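Local atomic coordinates of putative aminotransferase (Actinomadura melliaura, PDB entry 4ZWV), a protein that probably transfers an amino group to a sugar with the help of pyridoxal 5'-phosphate, in the making of the indolocarbazole AT2433 aminopentose. Residues Asp113-Glu116 / Arg117-Pro121; Val136-Asp139 / Arg140-Gly143. One frame throughout, in Å; residues are numbered along the deposited sequence.

Contact 1: Asp113-Glu116 / Arg117-Pro121; sequences DDLE and RKISP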
loop_
_atom_site.group_PDB
_atom_site.type_symbol
_atom_site.label_atom_id
_atom_site.label_comp_id
_atom_site.label_asym_id
_atom_site.label_seq_id
_atom_site.Cartn_x
_atom_site.Cartn_y
_atom_site.Cartn_z
ATOM N N ASP A 113 3.520 4.763 32.991
ATOM C CA ASP A 113 4.548 4.470 33.991
ATOM C C ASP A 113 5.514 3.433 33.429
ATOM O O ASP A 113 6.735 3.545 33.577
ATOM C CB ASP A 113 3.930 3.941 35.286
ATOM C CG ASP A 113 3.112 4.984 36.015
ATOM O OD1 ASP A 113 3.592 6.126 36.154
ATOM O OD2 ASP A 113 1.985 4.662 36.436
ATOM N N ASP A 114 4.948 2.417 32.785
ATOM C CA ASP A 114 5.752 1.359 32.185
ATOM C C ASP A 114 6.546 1.920 31.010
ATOM O O ASP A 114 7.705 1.570 30.820
ATOM C CB ASP A 114 4.864 0.193 31.741
ATOM C CG ASP A 114 5.656 -1.067 31.439
ATOM O OD1 ASP A 114 6.517 -1.447 32.271
ATOM O OD2 ASP A 114 5.418 -1.682 30.378
ATOM N N LEU A 115 5.923 2.807 30.241
ATOM C CA LEU A 115 6.624 3.473 29.152
ATOM C C LEU A 115 7.885 4.165 29.650
ATOM O O LEU A 115 8.975 3.957 29.110
ATOM C CB LEU A 115 5.721 4.491 28.463
ATOM C CG LEU A 115 6.480 5.343 27.438
ATOM C CD1 LEU A 115 6.972 4.499 26.266
ATOM C CD2 LEU A 115 5.604 6.478 26.955
ATOM N N GLU A 116 7.746 4.970 30.697
ATOM C CA GLU A 116 8.894 5.733 31.167
ATOM C C GLU A 116 10.019 4.807 31.646
ATOM O O GLU A 116 11.201 5.078 31.398
ATOM C CB GLU A 116 8.494 6.712 32.269
ATOM C CG GLU A 116 9.692 7.553 32.709
ATOM C CD GLU A 116 9.323 8.871 33.358
ATOM O OE1 GLU A 116 8.171 9.027 33.816
ATOM O OE2 GLU A 116 10.212 9.751 33.420
ATOM N N ARG A 117 9.659 3.693 32.281
ATOM C CA ARG A 117 10.665 2.733 32.734
ATOM C C ARG A 117 11.400 2.057 31.574
ATOM O O ARG A 117 12.531 1.587 31.740
ATOM C CB ARG A 117 10.026 1.658 33.614
ATOM C CG ARG A 117 9.568 2.155 34.975
ATOM C CD ARG A 117 9.178 0.989 35.876
ATOM N NE ARG A 117 8.124 0.164 35.300
ATOM C CZ ARG A 117 6.836 0.256 35.621
ATOM N NH1 ARG A 117 6.423 1.138 36.530
ATOM N NH2 ARG A 117 5.961 -0.549 35.041
ATOM N N LYS A 118 10.770 2.002 30.403
ATOM C CA LYS A 118 11.339 1.223 29.304
ATOM C C LYS A 118 12.068 2.047 28.246
ATOM O O LYS A 118 12.707 1.493 27.357
ATOM C CB LYS A 118 10.242 0.379 28.661
ATOM C CG LYS A 118 9.879 -0.814 29.539
ATOM C CD LYS A 118 8.668 -1.559 29.024
ATOM C CE LYS A 118 8.509 -2.874 29.775
ATOM N NZ LYS A 118 7.197 -3.520 29.491
ATOM N N ILE A 119 11.976 3.368 28.331
ATOM C CA ILE A 119 12.788 4.207 27.450
ATOM C C ILE A 119 14.260 3.956 27.781
ATOM O O ILE A 119 14.651 3.909 28.952
ATOM C CB ILE A 119 12.431 5.689 27.604
ATOM C CG1 ILE A 119 11.027 5.934 27.073
ATOM C CG2 ILE A 119 13.446 6.579 26.882
ATOM C CD1 ILE A 119 10.503 7.328 27.357
ATOM N N SER A 120 15.064 3.744 26.746
ATOM C CA SER A 120 16.448 3.323 26.928
ATOM C C SER A 120 17.329 4.008 25.887
ATOM O O SER A 120 16.807 4.674 24.986
ATOM C CB SER A 120 16.563 1.797 26.808
ATOM O OG SER A 120 16.507 1.393 25.458
ATOM N N PRO A 121 18.662 3.840 25.998
ATOM C CA PRO A 121 19.526 4.385 24.946
ATOM C C PRO A 121 19.220 3.832 23.555
ATOM O O PRO A 121 19.627 4.449 22.576
ATOM C CB PRO A 121 20.927 3.970 25.407
ATOM C CG PRO A 121 20.820 3.909 26.895
ATOM C CD PRO A 121 19.444 3.370 27.158
HETATM O O HOH W 1 9.016 -2.119 33.571
HETATM O O HOH W 2 13.825 4.674 31.308
#
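A salt-bridge network on the last turn of the short helix 112-118 joins Asp114 to Arg117 and Lys118, three and four residues on. The Asp114 carboxylate divides its oxygens between them: OD2 receives Lys118 NZ at 2.7 Å on its syn lone pair, while OD1 is met by Arg117 NH2 at 3.0 Å from the anti side, with the carboxylate and guanidinium planes 52° apart. A bend at chi3 (-58°) folds the arginine back over its own helix, laying one guanidinium face, toward its rim, above Asp114 CA and Asp113 O. Water 1, in the guanidinium plane, bonds Arg117 NE and donates to Asp114 OD1. OD2 also accepts from Asp102 N and Lys118 NZ donates to Trp100 O, so the Asp114-Lys118 pair joins the helix to the end of strand 97-100 and the residues just after it. The backbone ends the helix: Arg117 N bonds Asp113 O at 3.2 Å, and Leu115 O takes Lys118 N at 3.0 Å and, weakly, Ile119 N. Water 2 donates to both Glu116 O and Ile119 O. Such an i/i+3 and i/i+4 salt-bridge network is a common helix motif, here on a helix beside the sheet.

Contact 2: Val136-Asp139 / Arg140-Gly143; sequences VDLD and RLAG
The side chains of Asp137 and Arg140 cross at about a right angle where helix 138-152 begins, the aspartate occupying the N-cap. The carboxylate reaches the first turn because chi1 (-172°) sets CG opposite the backbone N, and there OD1 accepts Arg140 N at 3.3 Å. The bond is fairly straight at the hydrogen, yet the N-H arrives from above the carboxylate plane, 65° out of it. The same carboxylate rests against the root of the arginine, Asp137 CG lying 3.4 Å from Arg140 CB. Beyond that point Arg140 runs extended from CG to NE, and its guanidinium stands 71° from the carboxylate plane without a direct ion pair to it; NH2 instead forms a salt bridge with Asp113 of helix 112-118. Water 3 spans the gap to Asp137, donating to OD2 of that residue at 2.7 Å and accepting from Arg140 NH1 at 3.1 Å at the edge of the guanidinium. OD1 has a second partner in Tyr170 OH, which also bonds Asp139 N, so one hydroxyl serves two groups at the helix start. The Asp139 carboxylate turns elsewhere, to a salt bridge with Arg171.

Leu138 and Leu141 lie side by side and point the same way, their CD2 methyls 4.1 Å apart. The backbone completes the turn: Leu141 N bonds Asp137 O at 3.1 Å, and Ala142 N and Gly143 N follow on Leu138 O and Asp139 O.

The helix connects strands 123-129 and 157-161 in a beta-alpha-beta unit. Leu138 touches Glu160 and Leu141 touches Val158 of the second strand, while Asp137 and Arg140 pack on Leu112 at the start of the neighbouring helix 112-118.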
loop_
_atom_site.group_PDB
_atom_site.type_symbol
_atom_site.label_atom_id
_atom_site.label_comp_id
_atom_site.label_asym_id
_atom_site.label_seq_id
_atom_site.Cartn_x
_atom_site.Cartn_y
_atom_site.Cartn_z
ATOM N N VAL A 136 -4.914 9.025 24.619
ATOM C CA VAL A 136 -3.793 8.973 25.544
ATOM C C VAL A 136 -3.565 10.333 26.205
ATOM O O VAL A 136 -3.879 11.375 25.623
ATOM C CB VAL A 136 -2.513 8.523 24.766
ATOM C CG1 VAL A 136 -1.279 8.506 25.636
ATOM C CG2 VAL A 136 -2.739 7.138 24.135
ATOM N N ASP A 137 -3.031 10.317 27.427
ATOM C CA ASP A 137 -2.647 11.533 28.134
ATOM C C ASP A 137 -1.396 12.158 27.494
ATOM O O ASP A 137 -0.268 11.927 27.948
ATOM C CB ASP A 137 -2.402 11.190 29.608
ATOM C CG ASP A 137 -2.194 12.411 30.486
ATOM O OD1 ASP A 137 -1.988 13.542 29.978
ATOM O OD2 ASP A 137 -2.215 12.222 31.725
ATOM N N LEU A 138 -1.605 12.957 26.452
ATOM C CA LEU A 138 -0.498 13.451 25.634
ATOM C C LEU A 138 0.410 14.432 26.370
ATOM O O LEU A 138 1.613 14.463 26.102
ATOM C CB LEU A 138 -1.039 14.096 24.355
ATOM C CG LEU A 138 -1.689 13.094 23.394
ATOM C CD1 LEU A 138 -2.345 13.859 22.252
ATOM C CD2 LEU A 138 -0.679 12.095 22.838
ATOM N N ASP A 139 -0.132 15.214 27.310
ATOM C CA ASP A 139 0.710 16.143 28.067
ATOM C C ASP A 139 1.658 15.375 28.982
ATOM O O ASP A 139 2.816 15.754 29.158
ATOM C CB ASP A 139 -0.126 17.112 28.914
ATOM C CG ASP A 139 -0.871 18.164 28.094
ATOM O OD1 ASP A 139 -0.675 18.273 26.866
ATOM O OD2 ASP A 139 -1.664 18.913 28.715
ATOM N N ARG A 140 1.158 14.308 29.592
ATOM C CA ARG A 140 2.007 13.489 30.448
ATOM C C ARG A 140 3.115 12.836 29.632
ATOM O O ARG A 140 4.284 12.803 30.042
ATOM C CB ARG A 140 1.183 12.427 31.167
ATOM C CG ARG A 140 2.015 11.578 32.081
ATOM C CD ARG A 140 1.170 10.629 32.895
ATOM N NE ARG A 140 2.027 9.740 33.670
ATOM C CZ ARG A 140 1.622 8.595 34.199
ATOM N NH1 ARG A 140 0.365 8.206 34.042
ATOM N NH2 ARG A 140 2.475 7.843 34.881
ATOM N N LEU A 141 2.736 12.333 28.467
ATOM C CA LEU A 141 3.679 11.755 27.532
ATOM C C LEU A 141 4.782 12.759 27.175
ATOM O O LEU A 141 5.966 12.420 27.218
ATOM C CB LEU A 141 2.922 11.289 26.292
ATOM C CG LEU A 141 3.757 10.763 25.142
ATOM C CD1 LEU A 141 4.546 9.533 25.570
ATOM C CD2 LEU A 141 2.855 10.452 23.959
ATOM N N ALA A 142 4.403 14.004 26.878
ATOM C CA ALA A 142 5.392 15.037 26.553
ATOM C C ALA A 142 6.369 15.276 27.714
ATOM O O ALA A 142 7.560 15.482 27.489
ATOM C CB ALA A 142 4.699 16.341 26.164
ATOM N N GLY A 143 5.876 15.243 28.952
ATOM C CA GLY A 143 6.741 15.391 30.114
ATOM C C GLY A 143 7.737 14.248 30.260
ATOM O O GLY A 143 8.903 14.452 30.621
HETATM O O HOH W 3 -2.093 9.803 32.996
#

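From the N terminus, contact 1 comes first, on helix 112-118 after strand 97-100; the chain then runs through strand 123-129 before contact 2 opens helix 138-152, which leads to strand 157-161. Each contact spans one local stretch, so they follow in series, neither nesting nor crossing, with centres about 14 Å apart. They nevertheless touch: Asp113 OD1 forms a salt bridge with Arg140 NH2, modelled at an unusually short 2.4 Å whose exact value is doubtful, and Leu115 CD2 packs on Leu141 CD1 at 3.5 Å. Further along the same pair of helices, Glu116 bridges to Arg147. Helix 112-118 also packs on strand 76-79, and helix 138-152 on strand 157-161.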